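Local coordinates for SusD superfamily protein (Bacteroides thetaiotaomicron, PDB 3MCX), which is of unknown function but, as a SusD-family protein of the outer membrane, probably helps capture nutrient glycans at the cell surface for import, at residues 220-225 against 375-380; 227-232 against 357-362; 362-367 against 404-409. All blocks are in the same frame, centred on the assembly; numbering follows the deposited sequence. Where two conformers were deposited one is given.

Contact 1. Residues 220-225 against 375-380; sequences KAYDAA and EEAQGY. With ZN (zinc ion), chain C.
Two trans first torsions bring the polar ends together: Y222 (chi1 -163°) and E376 (chi1 -173°) each place CG beside their own carbonyl carbon, and both side chains then span the gap between helix axes still 13.0 Å apart. Y222 OH donates to E376 OE1 at 2.6 Å, using the anti lone pair of that oxygen. The acceptor sits at the edge of the ring, in its plane, and ring and carboxylate are turned just 25° from each other. E376 OE2 is engaged by K230 in a salt bridge, which probably helps keep the carboxylate ionised. Close packing flanks the bond. A377 brings CB within 4.2 Å of Y222 CE1, while Y380, crossing Y222 at about a right angle, sets its CE2 3.6 Å from Y222 OH. A phenylalanine in place of Y222 would probably leave E376 OE1 without its donor and the carboxylate freer to turn. On the same helix, with CB directed away from 220-225, E375 binds a zinc ion through OE2 at 1.9 Å. A tyrosine reaching across to a neighbouring helix here ties together helices 218-231 and 374-385, part of the tetratricopeptide-like helical scaffold of the SusD family.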
# COMPACT_ATOMS: atom_id res chain seq x y z
N LYS A 220 6.14 17.76 8.35
CA LYS A 220 4.70 17.52 8.16
C LYS A 220 4.33 16.06 8.40
O LYS A 220 3.28 15.76 8.96
CB LYS A 220 4.23 17.96 6.77
CG LYS A 220 4.40 19.45 6.54
CD LYS A 220 4.22 19.81 5.10
CE LYS A 220 4.17 21.29 4.94
NZ LYS A 220 3.04 21.88 5.74
N ALA A 221 5.18 15.14 7.92
CA ALA A 221 4.97 13.72 8.17
C ALA A 221 4.98 13.44 9.67
O ALA A 221 4.14 12.66 10.18
CB ALA A 221 6.02 12.87 7.44
N TYR A 222 5.95 14.02 10.35
CA TYR A 222 6.09 13.84 11.79
C TYR A 222 4.88 14.37 12.55
O TYR A 222 4.39 13.73 13.49
CB TYR A 222 7.37 14.51 12.32
CG TYR A 222 7.81 14.04 13.69
CD1 TYR A 222 8.52 12.84 13.84
CD2 TYR A 222 7.52 14.76 14.83
CE1 TYR A 222 8.91 12.38 15.07
CE2 TYR A 222 7.93 14.31 16.09
CZ TYR A 222 8.61 13.10 16.18
OH TYR A 222 9.03 12.64 17.42
N ASP A 223 4.43 15.56 12.17
CA ASP A 223 3.26 16.14 12.82
C ASP A 223 2.01 15.26 12.64
O ASP A 223 1.29 15.01 13.62
CB ASP A 223 3.03 17.59 12.35
CG ASP A 223 4.12 18.54 12.85
OD1 ASP A 223 4.81 18.23 13.82
OD2 ASP A 223 4.30 19.58 12.20
N ALA A 224 1.78 14.77 11.43
CA ALA A 224 0.61 13.92 11.18
C ALA A 224 0.72 12.62 11.95
O ALA A 224 -0.26 12.17 12.57
CB ALA A 224 0.42 13.65 9.69
N ALA A 225 1.89 11.96 11.88
CA ALA A 225 2.06 10.66 12.55
C ALA A 225 1.92 10.83 14.05
O ALA A 225 1.25 10.05 14.70
CB ALA A 225 3.42 10.03 12.18
N GLU A 375 15.29 11.96 20.06
CA GLU A 375 15.03 11.02 21.15
C GLU A 375 13.60 10.48 21.10
O GLU A 375 13.37 9.28 21.25
CB GLU A 375 15.29 11.66 22.51
CG GLU A 375 15.31 10.64 23.58
CD GLU A 375 15.59 11.16 24.94
OE1 GLU A 375 15.67 12.40 25.16
OE2 GLU A 375 15.74 10.29 25.81
N GLU A 376 12.64 11.35 20.84
CA GLU A 376 11.24 10.93 20.71
C GLU A 376 11.08 9.96 19.54
O GLU A 376 10.40 8.92 19.65
CB GLU A 376 10.33 12.17 20.56
CG GLU A 376 8.86 11.85 20.59
CD GLU A 376 8.00 13.09 20.56
OE1 GLU A 376 7.96 13.75 19.50
OE2 GLU A 376 7.35 13.38 21.59
N ALA A 377 11.67 10.30 18.41
CA ALA A 377 11.65 9.45 17.21
C ALA A 377 12.25 8.05 17.44
O ALA A 377 11.68 7.01 17.00
CB ALA A 377 12.37 10.17 16.06
N GLN A 378 13.40 8.03 18.12
CA GLN A 378 14.08 6.79 18.47
C GLN A 378 13.17 5.93 19.36
O GLN A 378 13.06 4.71 19.18
CB GLN A 378 15.42 7.20 19.10
CG GLN A 378 15.95 6.42 20.19
CD GLN A 378 17.12 7.16 20.84
OE1 GLN A 378 17.63 8.14 20.29
NE2 GLN A 378 17.53 6.69 21.98
N GLY A 379 12.44 6.59 20.25
CA GLY A 379 11.46 5.91 21.11
C GLY A 379 10.41 5.21 20.31
O GLY A 379 9.99 4.10 20.65
N TYR A 380 9.95 5.84 19.22
CA TYR A 380 8.91 5.22 18.41
C TYR A 380 9.41 3.97 17.68
O TYR A 380 8.68 2.98 17.54
CB TYR A 380 8.30 6.21 17.41
CG TYR A 380 7.59 7.38 18.05
CD1 TYR A 380 6.80 7.22 19.19
CD2 TYR A 380 7.69 8.66 17.50
CE1 TYR A 380 6.14 8.30 19.77
CE2 TYR A 380 7.02 9.73 18.07
CZ TYR A 380 6.25 9.55 19.19
OH TYR A 380 5.58 10.63 19.76
ZN ZN C . 15.90 10.78 27.67

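Contact 2. Residues 227-232 against 357-362; sequences DVIKNN and SEVYLN
I229 is the centrepiece of this junction, packed against V359 and Y360 where helix 218-231 passes helix 356-370 in the tetratricopeptide-like helical scaffold of the SusD family. The helix directions differ by 112° and the axes approach to 9.9 Å, so the contact is compact rather than spread along the helices. I229 CG1 stands over one face of the Y360 ring in a CH-pi contact, 4.0 Å from the centroid and 21° off the normal, displaced toward the rim. The two branches of the isoleucine share the work: with chi1 at -68°, CG1 lies beside the backbone N and covers the CD1-CE1 side of the ring, whereas CG2 reaches toward the phenol end, 3.7 Å from Y360 CZ. V359 contributes a single methyl, CG1, which touches I229 CG1 and also V228 CB, each at 4.0 Å, and so bridges two successive residues of the facing helix. Beyond the pair, I229 also packs on Y380, and Y360 lies against D383, a residue known to bind zinc. Within its own segment N232 ND2 donates to V228 O. The polar link between the two helices is a water, donating to I229 O at 2.8 Å and hydrogen-bonded to Y360 OH at 2.7 Å.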
# COMPACT_ATOMS: atom_id res chain seq x y z
N ASP A 227 0.34 13.14 15.74
CA ASP A 227 -1.06 13.40 16.08
C ASP A 227 -1.76 12.06 16.34
O ASP A 227 -2.36 11.89 17.41
CB ASP A 227 -1.74 14.17 14.96
CG ASP A 227 -3.17 14.62 15.28
OD1 ASP A 227 -3.61 14.59 16.44
OD2 ASP A 227 -3.83 15.05 14.33
N VAL A 228 -1.61 11.10 15.43
CA VAL A 228 -2.23 9.78 15.63
C VAL A 228 -1.70 9.09 16.89
O VAL A 228 -2.46 8.59 17.71
CB VAL A 228 -2.04 8.88 14.40
CG1 VAL A 228 -2.67 7.48 14.67
CG2 VAL A 228 -2.64 9.57 13.14
N ILE A 229 -0.37 9.06 17.04
CA ILE A 229 0.28 8.36 18.14
C ILE A 229 -0.13 8.93 19.48
O ILE A 229 -0.50 8.17 20.39
CB ILE A 229 1.80 8.44 17.98
CG1 ILE A 229 2.26 7.63 16.77
CG2 ILE A 229 2.54 7.93 19.28
CD1 ILE A 229 3.70 7.96 16.33
N LYS A 230 -0.09 10.26 19.60
CA LYS A 230 -0.30 10.93 20.89
C LYS A 230 -1.76 11.15 21.25
O LYS A 230 -2.11 11.17 22.44
CB LYS A 230 0.40 12.30 20.91
CG LYS A 230 1.93 12.25 20.92
CD LYS A 230 2.54 13.59 20.50
CE LYS A 230 4.07 13.60 20.57
NZ LYS A 230 4.61 13.22 21.92
N ASN A 231 -2.60 11.36 20.24
CA ASN A 231 -3.94 11.89 20.50
C ASN A 231 -5.12 10.99 20.18
O ASN A 231 -6.27 11.40 20.39
CB ASN A 231 -4.09 13.20 19.72
CG ASN A 231 -3.05 14.24 20.11
OD1 ASN A 231 -2.69 14.37 21.29
ND2 ASN A 231 -2.56 14.98 19.11
N ASN A 232 -4.87 9.76 19.74
CA ASN A 232 -6.00 8.92 19.31
C ASN A 232 -6.96 8.53 20.45
O ASN A 232 -8.08 8.07 20.18
CB ASN A 232 -5.50 7.71 18.51
CG ASN A 232 -4.87 6.65 19.36
OD1 ASN A 232 -5.56 5.90 20.07
ND2 ASN A 232 -3.53 6.54 19.26
N SER A 357 1.44 0.39 13.39
CA SER A 357 2.90 0.17 13.33
C SER A 357 3.54 1.04 12.23
O SER A 357 4.66 1.56 12.43
CB SER A 357 3.27 -1.30 13.06
OG SER A 357 3.09 -2.12 14.20
N GLU A 358 2.86 1.21 11.10
CA GLU A 358 3.43 2.02 10.02
C GLU A 358 3.56 3.46 10.49
O GLU A 358 4.53 4.14 10.14
CB GLU A 358 2.60 1.97 8.73
CG GLU A 358 3.18 2.87 7.65
CD GLU A 358 2.35 2.95 6.40
OE1 GLU A 358 1.53 2.05 6.17
OE2 GLU A 358 2.49 3.93 5.64
N VAL A 359 2.57 3.92 11.24
CA VAL A 359 2.54 5.30 11.72
C VAL A 359 3.74 5.56 12.65
O VAL A 359 4.41 6.57 12.54
CB VAL A 359 1.20 5.65 12.40
CG1 VAL A 359 1.25 7.06 12.98
CG2 VAL A 359 0.03 5.51 11.42
N TYR A 360 4.01 4.64 13.57
CA TYR A 360 5.18 4.75 14.45
C TYR A 360 6.48 4.76 13.62
O TYR A 360 7.38 5.54 13.92
CB TYR A 360 5.21 3.61 15.49
CG TYR A 360 4.38 3.83 16.73
CD1 TYR A 360 2.99 3.81 16.71
CD2 TYR A 360 5.01 4.07 17.94
CE1 TYR A 360 2.26 4.02 17.86
CE2 TYR A 360 4.29 4.28 19.11
CZ TYR A 360 2.91 4.27 19.06
OH TYR A 360 2.23 4.51 20.26
N LEU A 361 6.57 3.90 12.63
CA LEU A 361 7.76 3.81 11.77
C LEU A 361 7.94 5.08 10.92
O LEU A 361 9.05 5.57 10.77
CB LEU A 361 7.74 2.52 10.93
CG LEU A 361 7.94 1.25 11.78
CD1 LEU A 361 7.40 0.03 11.02
CD2 LEU A 361 9.44 1.11 12.26
N ASN A 362 6.83 5.62 10.43
CA ASN A 362 6.83 6.90 9.70
C ASN A 362 7.34 8.01 10.58
O ASN A 362 8.16 8.83 10.16
CB ASN A 362 5.42 7.27 9.21
CG ASN A 362 4.94 6.41 8.05
OD1 ASN A 362 5.69 5.61 7.49
ND2 ASN A 362 3.64 6.57 7.68
O HOH W 1 -0.33 5.38 19.93

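Contact 3. Residues 362-367 against 404-409; sequences NAAEAG and DRILKE
Residues 362-367 and 404-409 run nearly antiparallel, at 162°, with axes 10.1 Å apart and the CA atoms of E365 and I406 facing each other at 6.6 Å. I406 has the largest share of the buried surface. Its first torsion, -63°, puts CG1 beside the backbone N, and an extended second torsion carries CD1 onto the surface of the opposite helix, where it rests 3.7 Å from A364 O and 3.8 Å from E365 CA. The small side chain of A364 allows this approach, and the methyl therefore meets backbone as much as side chain. The other branch, CG2, lies alongside E365 CB at 4.1 Å. The next residue, L407, uses CD2 against the carboxylate of E365. This methyl is almost equally far from the carbon and both oxygens, 4.0 Å in the case of E365 OE1, and hence sits broadside over the flat group rather than at its rim. Such a buried carboxylate needs polar partners elsewhere: E365 OE2 forms a salt bridge with R426 and a hydrogen bond with N427, which together should favour its ionised form. Within the second helix R405 NH1 donates to E409 OE1 at 2.9 Å, a salt bridge across one turn that enters near the guanidinium plane and uses the anti lone pair; E409 OE2 has a second partner in R309. In the SusD-family helical scaffold, helix 356-370 is flanked by three others: I406 and L407 of helix 403-414 pack on it, A363 and A366 turn to helix 218-231, and N362 and E365 touch L213 of helix 201-214. Helix 403-414 in turn meets helix 374-385, where E409 leans on L381 and I385.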
# COMPACT_ATOMS: atom_id res chain seq x y z
N ASN A 362 6.83 5.62 10.43
CA ASN A 362 6.83 6.90 9.70
C ASN A 362 7.34 8.01 10.58
O ASN A 362 8.16 8.83 10.16
CB ASN A 362 5.42 7.27 9.21
CG ASN A 362 4.94 6.41 8.05
OD1 ASN A 362 5.69 5.61 7.49
ND2 ASN A 362 3.64 6.57 7.68
N ALA A 363 6.88 8.06 11.83
CA ALA A 363 7.41 9.05 12.78
C ALA A 363 8.91 8.87 13.02
O ALA A 363 9.66 9.85 13.09
CB ALA A 363 6.62 9.02 14.12
N ALA A 364 9.35 7.63 13.23
CA ALA A 364 10.75 7.39 13.50
C ALA A 364 11.63 7.86 12.33
O ALA A 364 12.62 8.56 12.57
CB ALA A 364 11.00 5.92 13.78
N GLU A 365 11.22 7.52 11.12
CA GLU A 365 11.98 7.88 9.91
C GLU A 365 11.94 9.41 9.69
O GLU A 365 12.96 10.03 9.46
CB GLU A 365 11.46 7.14 8.69
CG GLU A 365 12.26 7.36 7.42
CD GLU A 365 11.73 6.58 6.24
OE1 GLU A 365 10.90 5.65 6.40
OE2 GLU A 365 12.15 6.94 5.10
N ALA A 366 10.76 10.02 9.82
CA ALA A 366 10.63 11.46 9.64
C ALA A 366 11.46 12.21 10.67
O ALA A 366 12.09 13.22 10.34
CB ALA A 366 9.17 11.89 9.69
N GLY A 367 11.50 11.73 11.91
CA GLY A 367 12.27 12.38 12.95
C GLY A 367 13.77 12.34 12.68
O GLY A 367 14.47 13.34 12.76
N ASP A 404 19.32 2.96 8.19
CA ASP A 404 19.30 1.56 7.80
C ASP A 404 18.58 0.74 8.85
O ASP A 404 17.83 -0.18 8.52
CB ASP A 404 20.72 1.02 7.63
CG ASP A 404 20.74 -0.41 7.10
OD1 ASP A 404 20.17 -0.65 6.02
OD2 ASP A 404 21.30 -1.28 7.80
N ARG A 405 18.79 1.05 10.13
CA ARG A 405 18.08 0.29 11.16
C ARG A 405 16.56 0.46 11.10
O ARG A 405 15.81 -0.51 11.28
CB ARG A 405 18.61 0.61 12.53
CG ARG A 405 18.07 -0.33 13.62
CD ARG A 405 18.56 -1.75 13.38
NE ARG A 405 18.03 -2.72 14.35
CZ ARG A 405 16.82 -3.29 14.28
NH1 ARG A 405 15.93 -2.93 13.35
NH2 ARG A 405 16.49 -4.16 15.24
N ILE A 406 16.09 1.66 10.79
CA ILE A 406 14.67 1.90 10.61
C ILE A 406 14.14 1.14 9.39
O ILE A 406 13.08 0.49 9.44
CB ILE A 406 14.37 3.41 10.42
CG1 ILE A 406 14.76 4.20 11.67
CG2 ILE A 406 12.89 3.60 10.11
CD1 ILE A 406 14.70 5.73 11.41
N LEU A 407 14.87 1.23 8.29
CA LEU A 407 14.44 0.59 7.05
C LEU A 407 14.41 -0.94 7.16
O LEU A 407 13.50 -1.56 6.61
CB LEU A 407 15.31 1.09 5.87
CG LEU A 407 15.18 2.60 5.59
CD1 LEU A 407 15.98 2.94 4.29
CD2 LEU A 407 13.74 3.08 5.43
N LYS A 408 15.40 -1.52 7.86
CA LYS A 408 15.32 -2.94 8.22
C LYS A 408 14.06 -3.27 9.02
O LYS A 408 13.38 -4.25 8.71
CB LYS A 408 16.53 -3.40 9.01
CG LYS A 408 17.82 -3.58 8.20
CD LYS A 408 18.92 -4.21 9.06
CE LYS A 408 20.15 -4.63 8.29
NZ LYS A 408 21.13 -5.39 9.16
N GLU A 409 13.74 -2.48 10.02
CA GLU A 409 12.55 -2.75 10.82
C GLU A 409 11.29 -2.66 9.98
O GLU A 409 10.37 -3.48 10.14
CB GLU A 409 12.48 -1.80 12.01
CG GLU A 409 11.57 -2.30 13.13
CD GLU A 409 12.03 -3.59 13.72
OE1 GLU A 409 13.23 -3.93 13.66
OE2 GLU A 409 11.16 -4.27 14.30

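Overall arrangement
The three contacts illustrate how a helical scaffold is knit through shared members. Contacts 1 and 2, with centres 8 Å apart, both use helix 218-231; E376 OE2 and K230 NZ join them in a 2.8 Å salt bridge, and Y380 CE1 packs 3.7 Å from I229 CG2. Contact 3 shares N362 and helix 356-370 with contact 2, their centres being 13 Å apart. It also borders contact 1 at 10 Å between centres, where Y222 CD1 comes within 3.3 Å of A363 O. Zinc ions lie close by: E375 holds one, and the side chains of Y380 and Y360 each come to about 6 Å from a bound zinc, probably the same ion, as D383 is near both.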